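Local coordinates for protein catalase (Bacillus pumilus, PDB 4QOP) that probably breaks down hydrogen peroxide to water and oxygen at a buried haem, at residues F95-H100 with D110-A115; N130-F135 with L178-S183; H148-D153 with D162-F167. One frame throughout, in Å; residues are numbered along the deposited sequence.

Overall arrangement
All three contacts are buried, but they step outward: their centres lie about 7, 13 and 20 Å from the centre of the chain. Contact 1 joins neighbouring strands of the sheet beside the haem. Contact 2 sets the loop following strand 123-130 against helix 175-181, and contact 3 packs helix 143-150 onto helix 161-169. The chemistry changes with place: backbone pairing, a T-shaped pair of rings and a carboxylate held by amides in contact 1, purely apolar packing across contact 2, and an arginine bonded to one carbonyl and a carboxylate in contact 3, where another subunit adds bonds. Contacts 1 and 2 touch through Arg112 and Asn131, and residues of all three approach the bound benzene-1,4-diol.

Contact 1 of 3, residues F95-H100 with D110-A115; sequences FSTVIH and DPRGFA. With HQE (benzene-1,4-diol), chain G; HEM (protoporphyrin IX containing Fe), chain E.
With CG of Phe95 placed opposite its carbonyl carbon (chi1 -57°) and CG of Phe114 swung opposite its backbone N (chi1 -160°), the two side chains run side by side and their rings meet as a T-shaped pair. Phe95 gives the edge and Phe114 the face: Phe95 CE1 stands over the centre of the other ring, 3.8 Å from Phe114 CE2, with the planes at 83°. The backbones beneath belong to strands 88-96 and 113-120, adjacent antiparallel strands of the catalase beta-barrel. Ser96 and Gly113 form a hydrogen-bonded pair, in which Gly113 N reaches Ser96 O at 2.8 Å while the return bond is weak. Ser96 OG bonds His57, probably the distal histidine by family resemblance. Beyond the strand ends, Asp110 OD2 accepts Val98 N at 3.0 Å and Ile99 N at 3.0 Å, both from the same face of the carboxylate, and a water adds a third donor. Val98 and Asp110 probably correspond to the valine and aspartate that line the main channel in related catalases. Arg112 lies alongside Thr97, whose CG2 covers one guanidinium face, 3.9 Å from Arg112 NE. Arg112 NH1 donates in the guanidinium plane to Asp110 O at 2.8 Å; Leu108 O is a second acceptor. Replacing the arginine by alanine removes this donor, and the Asp110 and Leu108 carbonyls would probably lose that bond and the Thr97 methyl its flat neighbour.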
# COMPACT_ATOMS: atom_id res chain seq x y z
N PHE A 95 24.91 8.00 5.40
CA PHE A 95 25.17 8.34 6.80
C PHE A 95 23.90 8.84 7.41
O PHE A 95 23.03 9.35 6.69
CB PHE A 95 26.22 9.45 6.94
CG PHE A 95 27.56 9.13 6.28
CD1 PHE A 95 28.42 8.19 6.81
CD2 PHE A 95 27.94 9.79 5.12
CE1 PHE A 95 29.64 7.90 6.21
CE2 PHE A 95 29.16 9.52 4.52
CZ PHE A 95 30.01 8.57 5.06
N SER A 96 23.77 8.70 8.72
CA SER A 96 22.52 8.97 9.43
C SER A 96 22.67 9.14 10.94
O SER A 96 23.65 8.68 11.56
CB SER A 96 21.52 7.84 9.12
OG SER A 96 22.03 6.56 9.46
N THR A 97 21.68 9.77 11.55
CA THR A 97 21.42 9.58 12.97
C THR A 97 20.55 8.35 13.18
O THR A 97 20.41 7.55 12.24
CB THR A 97 20.84 10.86 13.61
OG1 THR A 97 19.58 11.17 13.03
CG2 THR A 97 21.78 12.05 13.39
N VAL A 98 19.97 8.17 14.37
CA VAL A 98 19.20 6.96 14.64
C VAL A 98 17.74 7.18 15.02
O VAL A 98 16.85 6.57 14.41
CB VAL A 98 19.89 6.11 15.75
CG1 VAL A 98 19.06 4.85 16.05
CG2 VAL A 98 21.29 5.68 15.32
N ILE A 99 17.49 7.93 16.10
CA ILE A 99 16.23 7.83 16.81
C ILE A 99 15.16 8.79 16.26
O ILE A 99 14.02 8.36 16.01
CB ILE A 99 16.42 7.99 18.32
CG1 ILE A 99 17.16 6.76 18.89
CG2 ILE A 99 15.11 8.16 19.04
CD1 ILE A 99 16.41 5.42 18.83
N HIS A 100 15.50 10.05 16.03
CA HIS A 100 14.46 11.02 15.66
C HIS A 100 14.10 10.97 14.19
O HIS A 100 14.80 10.33 13.39
CB HIS A 100 14.83 12.44 16.16
CG HIS A 100 14.88 12.51 17.65
ND1 HIS A 100 13.78 12.89 18.42
CD2 HIS A 100 15.83 12.10 18.53
CE1 HIS A 100 14.10 12.80 19.70
NE2 HIS A 100 15.33 12.32 19.79
N ASP A 110 23.59 10.39 19.57
CA ASP A 110 23.13 9.21 18.85
C ASP A 110 24.37 8.55 18.29
O ASP A 110 25.29 9.22 17.89
CB ASP A 110 22.16 9.58 17.68
CG ASP A 110 20.69 9.08 17.88
OD1 ASP A 110 20.36 8.31 18.82
OD2 ASP A 110 19.80 9.49 17.07
N PRO A 111 24.33 7.23 18.14
CA PRO A 111 25.22 6.62 17.11
C PRO A 111 24.95 7.20 15.75
O PRO A 111 23.85 7.71 15.50
CB PRO A 111 24.84 5.12 17.12
CG PRO A 111 24.03 4.93 18.34
CD PRO A 111 23.36 6.25 18.64
N ARG A 112 25.94 7.10 14.88
CA ARG A 112 25.76 7.48 13.49
C ARG A 112 25.85 6.25 12.60
O ARG A 112 26.75 5.43 12.76
CB ARG A 112 26.83 8.51 13.09
CG ARG A 112 26.34 9.97 13.12
CD ARG A 112 25.85 10.39 14.49
NE ARG A 112 25.45 11.79 14.54
CZ ARG A 112 24.93 12.39 15.62
NH1 ARG A 112 24.76 11.71 16.75
NH2 ARG A 112 24.58 13.66 15.56
N GLY A 113 24.89 6.12 11.71
CA GLY A 113 24.96 5.09 10.67
C GLY A 113 26.00 5.35 9.60
O GLY A 113 26.28 6.51 9.28
N PHE A 114 26.58 4.27 9.08
CA PHE A 114 27.71 4.28 8.16
C PHE A 114 27.42 3.07 7.30
O PHE A 114 28.01 2.02 7.51
CB PHE A 114 29.03 4.14 8.94
CG PHE A 114 30.28 4.59 8.20
CD1 PHE A 114 30.56 4.15 6.90
CD2 PHE A 114 31.19 5.48 8.79
CE1 PHE A 114 31.70 4.57 6.22
CE2 PHE A 114 32.32 5.91 8.12
CZ PHE A 114 32.60 5.45 6.85
N ALA A 115 26.53 3.22 6.32
CA ALA A 115 26.10 2.11 5.47
C ALA A 115 26.79 2.19 4.12
O ALA A 115 26.62 3.17 3.42
CB ALA A 115 24.59 2.14 5.33
C1 HQE G . 20.50 9.27 23.07
C2 HQE G . 20.46 8.66 21.82
C3 HQE G . 20.66 7.31 21.71
O3 HQE G . 20.65 6.69 20.50
C4 HQE G . 20.86 6.54 22.85
C5 HQE G . 20.88 7.14 24.10
C6 HQE G . 20.70 8.51 24.21
O6 HQE G . 20.72 9.10 25.43
CHA HEM E . 18.57 0.88 9.46
CHB HEM E . 16.82 -2.80 12.13
CHC HEM E . 21.11 -3.08 14.51
CHD HEM E . 22.95 0.22 11.39
C1A HEM E . 17.74 -0.07 10.01
C2A HEM E . 16.40 -0.28 9.55
C3A HEM E . 15.91 -1.32 10.29
C4A HEM E . 16.94 -1.77 11.20
CMA HEM E . 14.52 -1.90 10.17
CAA HEM E . 15.68 0.50 8.46
CBA HEM E . 16.14 -0.03 7.07
CGA HEM E . 15.45 0.54 5.85
O1A HEM E . 16.07 0.59 4.74
O2A HEM E . 14.24 0.95 5.90
C1B HEM E . 17.87 -3.17 13.01
C2B HEM E . 17.75 -4.22 13.98
C3B HEM E . 18.92 -4.28 14.68
C4B HEM E . 19.81 -3.28 14.07
CMB HEM E . 16.55 -5.07 14.26
CAB HEM E . 19.31 -5.26 15.71
CBB HEM E . 18.57 -6.34 15.89
C1C HEM E . 21.97 -2.21 13.85
C2C HEM E . 23.35 -2.24 13.96
C3C HEM E . 23.87 -1.29 13.10
C4C HEM E . 22.80 -0.72 12.38
CMC HEM E . 24.10 -3.14 14.88
CAC HEM E . 25.26 -1.02 12.82
CBC HEM E . 26.12 -1.95 13.22
C1D HEM E . 21.87 0.64 10.63
C2D HEM E . 22.02 1.70 9.60
C3D HEM E . 20.80 1.87 9.06
C4D HEM E . 19.91 0.94 9.78
CMD HEM E . 23.29 2.41 9.21
CAD HEM E . 20.45 2.85 7.97
CBD HEM E . 20.81 2.29 6.59
CGD HEM E . 20.41 3.35 5.58
O1D HEM E . 19.36 3.24 4.86
O2D HEM E . 21.11 4.38 5.50
NA HEM E . 18.06 -1.01 11.00
NB HEM E . 19.11 -2.65 13.10
NC HEM E . 21.66 -1.34 12.85
ND HEM E . 20.60 0.20 10.70
FE HEM E . 19.87 -1.11 11.85
O HOH W 1 18.04 11.58 16.37

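Contact 2 of 3, residues N130-F135 with L178-S183. With HEM (protoporphyrin IX containing Fe), chain E; HQE (benzene-1,4-diol), chain G.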
# COMPACT_ATOMS: atom_id res chain seq x y z
N ASN A 130 27.82 1.31 11.95
CA ASN A 130 27.67 2.54 12.69
C ASN A 130 29.06 3.14 12.99
O ASN A 130 30.05 2.47 12.88
CB ASN A 130 27.00 2.25 14.04
CG ASN A 130 25.48 2.27 14.00
OD1 ASN A 130 24.86 2.82 13.07
ND2 ASN A 130 24.87 1.78 15.05
N ASN A 131 29.15 4.39 13.40
CA ASN A 131 30.46 4.92 13.86
C ASN A 131 31.03 4.15 15.04
O ASN A 131 32.17 3.64 14.97
CB ASN A 131 30.41 6.46 14.09
CG ASN A 131 29.50 6.87 15.21
OD1 ASN A 131 28.51 6.19 15.50
ND2 ASN A 131 29.84 7.96 15.88
N LEU A 132 30.22 3.95 16.09
CA LEU A 132 30.66 3.26 17.32
C LEU A 132 30.75 1.73 17.14
O LEU A 132 29.96 1.13 16.41
CB LEU A 132 29.72 3.58 18.49
CG LEU A 132 29.44 5.06 18.80
CD1 LEU A 132 28.45 5.15 19.96
CD2 LEU A 132 30.70 5.80 19.15
N PRO A 133 31.74 1.08 17.77
CA PRO A 133 32.13 -0.28 17.33
C PRO A 133 31.39 -1.44 18.05
O PRO A 133 31.58 -2.62 17.67
CB PRO A 133 33.66 -0.32 17.65
CG PRO A 133 33.75 0.53 18.83
CD PRO A 133 32.78 1.67 18.63
N ILE A 134 30.49 -1.09 18.97
CA ILE A 134 29.69 -2.08 19.72
C ILE A 134 28.22 -1.70 19.73
O ILE A 134 27.83 -0.68 19.15
CB ILE A 134 30.20 -2.19 21.14
CG1 ILE A 134 30.31 -0.76 21.75
CG2 ILE A 134 31.58 -2.81 21.16
CD1 ILE A 134 30.39 -0.76 23.25
N PHE A 135 27.38 -2.47 20.40
CA PHE A 135 25.95 -2.10 20.47
C PHE A 135 25.38 -2.30 21.89
O PHE A 135 26.05 -2.84 22.75
CB PHE A 135 25.12 -2.91 19.48
CG PHE A 135 23.88 -2.18 18.96
CD1 PHE A 135 24.02 -1.02 18.23
CD2 PHE A 135 22.62 -2.70 19.14
CE1 PHE A 135 22.91 -0.36 17.74
CE2 PHE A 135 21.50 -2.07 18.62
CZ PHE A 135 21.65 -0.89 17.93
N LEU A 178 27.10 2.49 26.44
CA LEU A 178 26.78 3.81 27.05
C LEU A 178 28.02 4.59 27.46
O LEU A 178 28.06 5.81 27.42
CB LEU A 178 25.83 3.62 28.23
CG LEU A 178 24.50 2.94 27.85
CD1 LEU A 178 23.69 2.52 29.07
CD2 LEU A 178 23.63 3.86 26.98
N THR A 179 29.07 3.86 27.79
CA THR A 179 30.36 4.43 28.08
C THR A 179 31.06 5.07 26.83
O THR A 179 31.89 5.97 26.99
CB THR A 179 31.21 3.32 28.76
OG1 THR A 179 30.48 2.86 29.91
CG2 THR A 179 32.56 3.87 29.20
N TRP A 180 30.74 4.59 25.63
CA TRP A 180 31.17 5.26 24.42
C TRP A 180 30.22 6.41 24.06
O TRP A 180 30.66 7.52 23.76
CB TRP A 180 31.21 4.30 23.22
CG TRP A 180 32.30 3.30 23.18
CD1 TRP A 180 32.39 2.19 23.93
CD2 TRP A 180 33.40 3.27 22.26
NE1 TRP A 180 33.50 1.47 23.56
CE2 TRP A 180 34.15 2.12 22.55
CE3 TRP A 180 33.85 4.14 21.25
CZ2 TRP A 180 35.33 1.81 21.89
CZ3 TRP A 180 35.00 3.82 20.58
CH2 TRP A 180 35.74 2.66 20.91
N LEU A 181 28.92 6.14 24.13
CA LEU A 181 27.91 7.05 23.62
C LEU A 181 27.88 8.36 24.41
O LEU A 181 27.53 9.41 23.84
CB LEU A 181 26.52 6.38 23.64
CG LEU A 181 25.34 7.22 23.14
CD1 LEU A 181 25.49 7.55 21.67
CD2 LEU A 181 24.05 6.47 23.37
N PHE A 182 28.20 8.29 25.71
CA PHE A 182 28.16 9.52 26.54
C PHE A 182 29.50 10.18 26.70
O PHE A 182 29.61 11.17 27.44
CB PHE A 182 27.47 9.26 27.90
CG PHE A 182 25.97 9.27 27.80
CD1 PHE A 182 25.28 8.12 27.50
CD2 PHE A 182 25.26 10.43 28.00
CE1 PHE A 182 23.90 8.12 27.40
CE2 PHE A 182 23.89 10.47 27.90
CZ PHE A 182 23.20 9.30 27.61
N SER A 183 30.54 9.67 26.02
CA SER A 183 31.70 10.50 25.69
C SER A 183 31.24 11.54 24.69
O SER A 183 30.10 11.51 24.24
CB SER A 183 32.85 9.64 25.13
OG SER A 183 32.69 9.30 23.78
CHA HEM E . 18.57 0.88 9.46
CHB HEM E . 16.82 -2.80 12.13
CHC HEM E . 21.11 -3.08 14.51
CHD HEM E . 22.95 0.22 11.39
C1A HEM E . 17.74 -0.07 10.01
C2A HEM E . 16.40 -0.28 9.55
C3A HEM E . 15.91 -1.32 10.29
C4A HEM E . 16.94 -1.77 11.20
CMA HEM E . 14.52 -1.90 10.17
CAA HEM E . 15.68 0.50 8.46
CBA HEM E . 16.14 -0.03 7.07
CGA HEM E . 15.45 0.54 5.85
O1A HEM E . 16.07 0.59 4.74
O2A HEM E . 14.24 0.95 5.90
C1B HEM E . 17.87 -3.17 13.01
C2B HEM E . 17.75 -4.22 13.98
C3B HEM E . 18.92 -4.28 14.68
C4B HEM E . 19.81 -3.28 14.07
CMB HEM E . 16.55 -5.07 14.26
CAB HEM E . 19.31 -5.26 15.71
CBB HEM E . 18.57 -6.34 15.89
C1C HEM E . 21.97 -2.21 13.85
C2C HEM E . 23.35 -2.24 13.96
C3C HEM E . 23.87 -1.29 13.10
C4C HEM E . 22.80 -0.72 12.38
CMC HEM E . 24.10 -3.14 14.88
CAC HEM E . 25.26 -1.02 12.82
CBC HEM E . 26.12 -1.95 13.22
C1D HEM E . 21.87 0.64 10.63
C2D HEM E . 22.02 1.70 9.60
C3D HEM E . 20.80 1.87 9.06
C4D HEM E . 19.91 0.94 9.78
CMD HEM E . 23.29 2.41 9.21
CAD HEM E . 20.45 2.85 7.97
CBD HEM E . 20.81 2.29 6.59
CGD HEM E . 20.41 3.35 5.58
O1D HEM E . 19.36 3.24 4.86
O2D HEM E . 21.11 4.38 5.50
NA HEM E . 18.06 -1.01 11.00
NB HEM E . 19.11 -2.65 13.10
NC HEM E . 21.66 -1.34 12.85
ND HEM E . 20.60 0.20 10.70
FE HEM E . 19.87 -1.11 11.85
C1 HQE G . 20.50 9.27 23.07
C2 HQE G . 20.46 8.66 21.82
C3 HQE G . 20.66 7.31 21.71
O3 HQE G . 20.65 6.69 20.50
C4 HQE G . 20.86 6.54 22.85
C5 HQE G . 20.88 7.14 24.10
C6 HQE G . 20.70 8.51 24.21
O6 HQE G . 20.72 9.10 25.43
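An apolar seam of the catalase fold runs between the loop that follows barrel strand 123-130 and helix 175-181, and its centre is Trp180, against which Leu132, Pro133 and Ile134 are set in succession. No hydrogen bond crosses between the segments, so the evidence for the contact is shape: Trp180 alone has 98 Å² covered by the loop. Pro133 lies over the indole face, its CD 3.7 Å from the centroid of the six-membered ring and only 12° off the ring normal, a clear CH-pi contact. The neighbouring ring carbon takes part too, with Pro133 CG 3.6 Å from Trp180 CH2. Ile134 serves the pyrrole part of the indole. Its CG1 sits between the backbone N and the carbonyl carbon (chi1 50°), and the extended chain beyond carries Ile134 CD1 to 3.6 Å from Trp180 CD1. Leu132 splits its two methyls between partners: CD2 comes obliquely to the benzene part, 4.1 Å from Trp180 CE3, whereas CD1 crosses to Leu181, 4.2 Å from Leu181 CD1. The other methyl of that leucine, Leu181 CD2, lies 3.2 Å from C4 of the bound benzene-1,4-diol, so the same residue faces both the loop and the ligand. Farther along the loop, at Phe135, the haem methyl CMC sits over one face of the ring, 4.0 Å from Phe135 CD1, tying the loop to the haem pocket. Lys428 makes a cation-pi contact with Trp180. Just past the helix the chain closes on itself, with the Trp180 carbonyl gripped twice by Ser183: its backbone N is one donor, and Ser183 OG reaches Trp180 O at 2.7 Å, in the carbonyl plane.

Contact 3 of 3, residues H148-D153 with D162-F167; sequences HSLKPD and DRYWDF. With HQE (benzene-1,4-diol), chain G.
The last turn of helix 143-150 and the first turns of helix 161-169 come within 4.5 Å of each other, measured from Ser149 CA to Tyr164 CA, a close helix-helix packing in the helical part of the catalase fold. The small side chain of Ser149 is consistent with so close an approach, its OG lying 3.5 Å from Phe167 CB and bonding Met146 O. Arg163 reaches back over the end of helix 143-150, bent at chi3 (77°). Its NH2 donates nearly straight to His148 O, 3.1 Å at 169°, on a lone pair in the carbonyl plane, and also to a water beside Ser149 O and Lys151 O. A positive group here would suit the negative end of the helix dipole. Arg163 NE forms a salt bridge with Asp153 OD2 at 3.4 Å, the two planes 65° apart. His381 of the third subunit takes part as well, its carbonyl bonding Arg163 NH1 and its ND1 bonding Asp153 OD2. On the other flank, Leu150 crosses Tyr164, with Leu150 CD2 3.6 Å from Tyr164 CB. Tyr164 OH bonds Asp447 and receives a weak bond from the benzene-1,4-diol O6 at 3.0 Å; Leu150 CD2 lies 3.4 Å from that ligand's C4.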
# COMPACT_ATOMS: atom_id res chain seq x y z
N HIS A 148 11.75 1.43 21.13
CA HIS A 148 10.60 2.01 21.78
C HIS A 148 10.96 2.85 23.03
O HIS A 148 10.38 3.91 23.23
CB HIS A 148 9.56 0.93 22.14
CG HIS A 148 8.76 0.41 20.97
ND1 HIS A 148 7.69 -0.45 21.13
CD2 HIS A 148 8.89 0.62 19.63
CE1 HIS A 148 7.19 -0.73 19.93
NE2 HIS A 148 7.90 -0.11 19.01
N SER A 149 11.93 2.41 23.80
CA SER A 149 12.37 3.13 25.01
C SER A 149 13.09 4.42 24.68
O SER A 149 12.96 5.39 25.38
CB SER A 149 13.23 2.24 25.93
OG SER A 149 14.59 2.21 25.51
N LEU A 150 13.81 4.41 23.57
CA LEU A 150 14.62 5.55 23.14
C LEU A 150 13.80 6.61 22.39
O LEU A 150 14.10 7.82 22.45
CB LEU A 150 15.79 5.04 22.26
CG LEU A 150 16.95 4.34 22.99
CD1 LEU A 150 17.78 3.57 22.00
CD2 LEU A 150 17.82 5.38 23.68
N LYS A 151 12.83 6.15 21.64
CA LYS A 151 12.04 7.02 20.76
C LYS A 151 11.21 7.96 21.62
O LYS A 151 10.92 7.68 22.77
CB LYS A 151 11.09 6.21 19.89
CG LYS A 151 11.75 5.47 18.72
CD LYS A 151 11.75 6.31 17.49
CE LYS A 151 12.48 5.64 16.35
NZ LYS A 151 12.23 6.39 15.08
N PRO A 152 10.73 9.06 21.01
CA PRO A 152 9.77 9.86 21.73
C PRO A 152 8.69 9.02 22.38
O PRO A 152 8.17 8.10 21.79
CB PRO A 152 9.25 10.82 20.64
CG PRO A 152 10.44 11.03 19.74
CD PRO A 152 11.13 9.67 19.72
N ASP A 153 8.36 9.37 23.62
CA ASP A 153 7.25 8.80 24.35
C ASP A 153 5.99 8.72 23.49
O ASP A 153 5.64 9.70 22.82
CB ASP A 153 7.02 9.68 25.61
CG ASP A 153 5.89 9.22 26.50
OD1 ASP A 153 4.72 9.30 26.09
OD2 ASP A 153 6.13 8.86 27.67
N ASP A 162 13.94 9.08 31.33
CA ASP A 162 13.41 8.13 32.29
C ASP A 162 13.03 6.80 31.61
O ASP A 162 13.14 5.72 32.21
CB ASP A 162 12.23 8.77 33.02
CG ASP A 162 11.74 7.94 34.18
OD1 ASP A 162 12.50 7.69 35.14
OD2 ASP A 162 10.61 7.43 34.08
N ARG A 163 12.54 6.89 30.39
CA ARG A 163 12.11 5.70 29.68
C ARG A 163 13.32 4.86 29.21
O ARG A 163 13.37 3.66 29.46
CB ARG A 163 11.17 6.06 28.56
CG ARG A 163 9.89 6.77 29.05
CD ARG A 163 9.01 7.32 27.92
NE ARG A 163 8.26 6.23 27.29
CZ ARG A 163 8.65 5.53 26.22
NH1 ARG A 163 7.91 4.50 25.81
NH2 ARG A 163 9.75 5.86 25.56
N TYR A 164 14.27 5.45 28.51
CA TYR A 164 15.35 4.63 27.99
C TYR A 164 16.33 4.20 29.06
O TYR A 164 16.84 3.07 28.99
CB TYR A 164 16.10 5.27 26.80
CG TYR A 164 16.74 6.63 26.97
CD1 TYR A 164 17.99 6.76 27.50
CD2 TYR A 164 16.15 7.76 26.40
CE1 TYR A 164 18.62 8.01 27.56
CE2 TYR A 164 16.75 9.00 26.44
CZ TYR A 164 17.99 9.12 27.04
OH TYR A 164 18.58 10.36 27.06
N TRP A 165 16.55 5.04 30.09
CA TRP A 165 17.34 4.58 31.25
C TRP A 165 16.67 3.43 32.05
O TRP A 165 17.36 2.56 32.51
CB TRP A 165 17.72 5.72 32.17
CG TRP A 165 18.85 6.53 31.62
CD1 TRP A 165 18.78 7.82 31.09
CD2 TRP A 165 20.21 6.16 31.59
NE1 TRP A 165 20.02 8.23 30.71
CE2 TRP A 165 20.91 7.21 30.98
CE3 TRP A 165 20.92 5.01 32.02
CZ2 TRP A 165 22.29 7.16 30.76
CZ3 TRP A 165 22.27 4.94 31.79
CH2 TRP A 165 22.96 6.04 31.18
N ASP A 166 15.34 3.37 32.10
CA ASP A 166 14.66 2.22 32.68
C ASP A 166 15.05 0.93 31.93
O ASP A 166 15.50 -0.04 32.54
CB ASP A 166 13.14 2.44 32.70
CG ASP A 166 12.35 1.31 33.38
OD1 ASP A 166 12.85 0.66 34.31
OD2 ASP A 166 11.16 1.10 33.02
N PHE A 167 14.92 0.94 30.60
CA PHE A 167 15.33 -0.19 29.77
C PHE A 167 16.81 -0.51 29.92
O PHE A 167 17.17 -1.68 30.11
CB PHE A 167 15.02 0.10 28.28
CG PHE A 167 15.44 -0.99 27.37
CD1 PHE A 167 14.61 -2.10 27.19
CD2 PHE A 167 16.67 -0.96 26.75
CE1 PHE A 167 15.01 -3.13 26.38
CE2 PHE A 167 17.07 -1.99 25.95
CZ PHE A 167 16.24 -3.07 25.76
C1 HQE G . 20.50 9.27 23.07
C2 HQE G . 20.46 8.66 21.82
C3 HQE G . 20.66 7.31 21.71
O3 HQE G . 20.65 6.69 20.50
C4 HQE G . 20.86 6.54 22.85
C5 HQE G . 20.88 7.14 24.10
C6 HQE G . 20.70 8.51 24.21
O6 HQE G . 20.72 9.10 25.43
O HOH W 2 11.85 8.05 25.30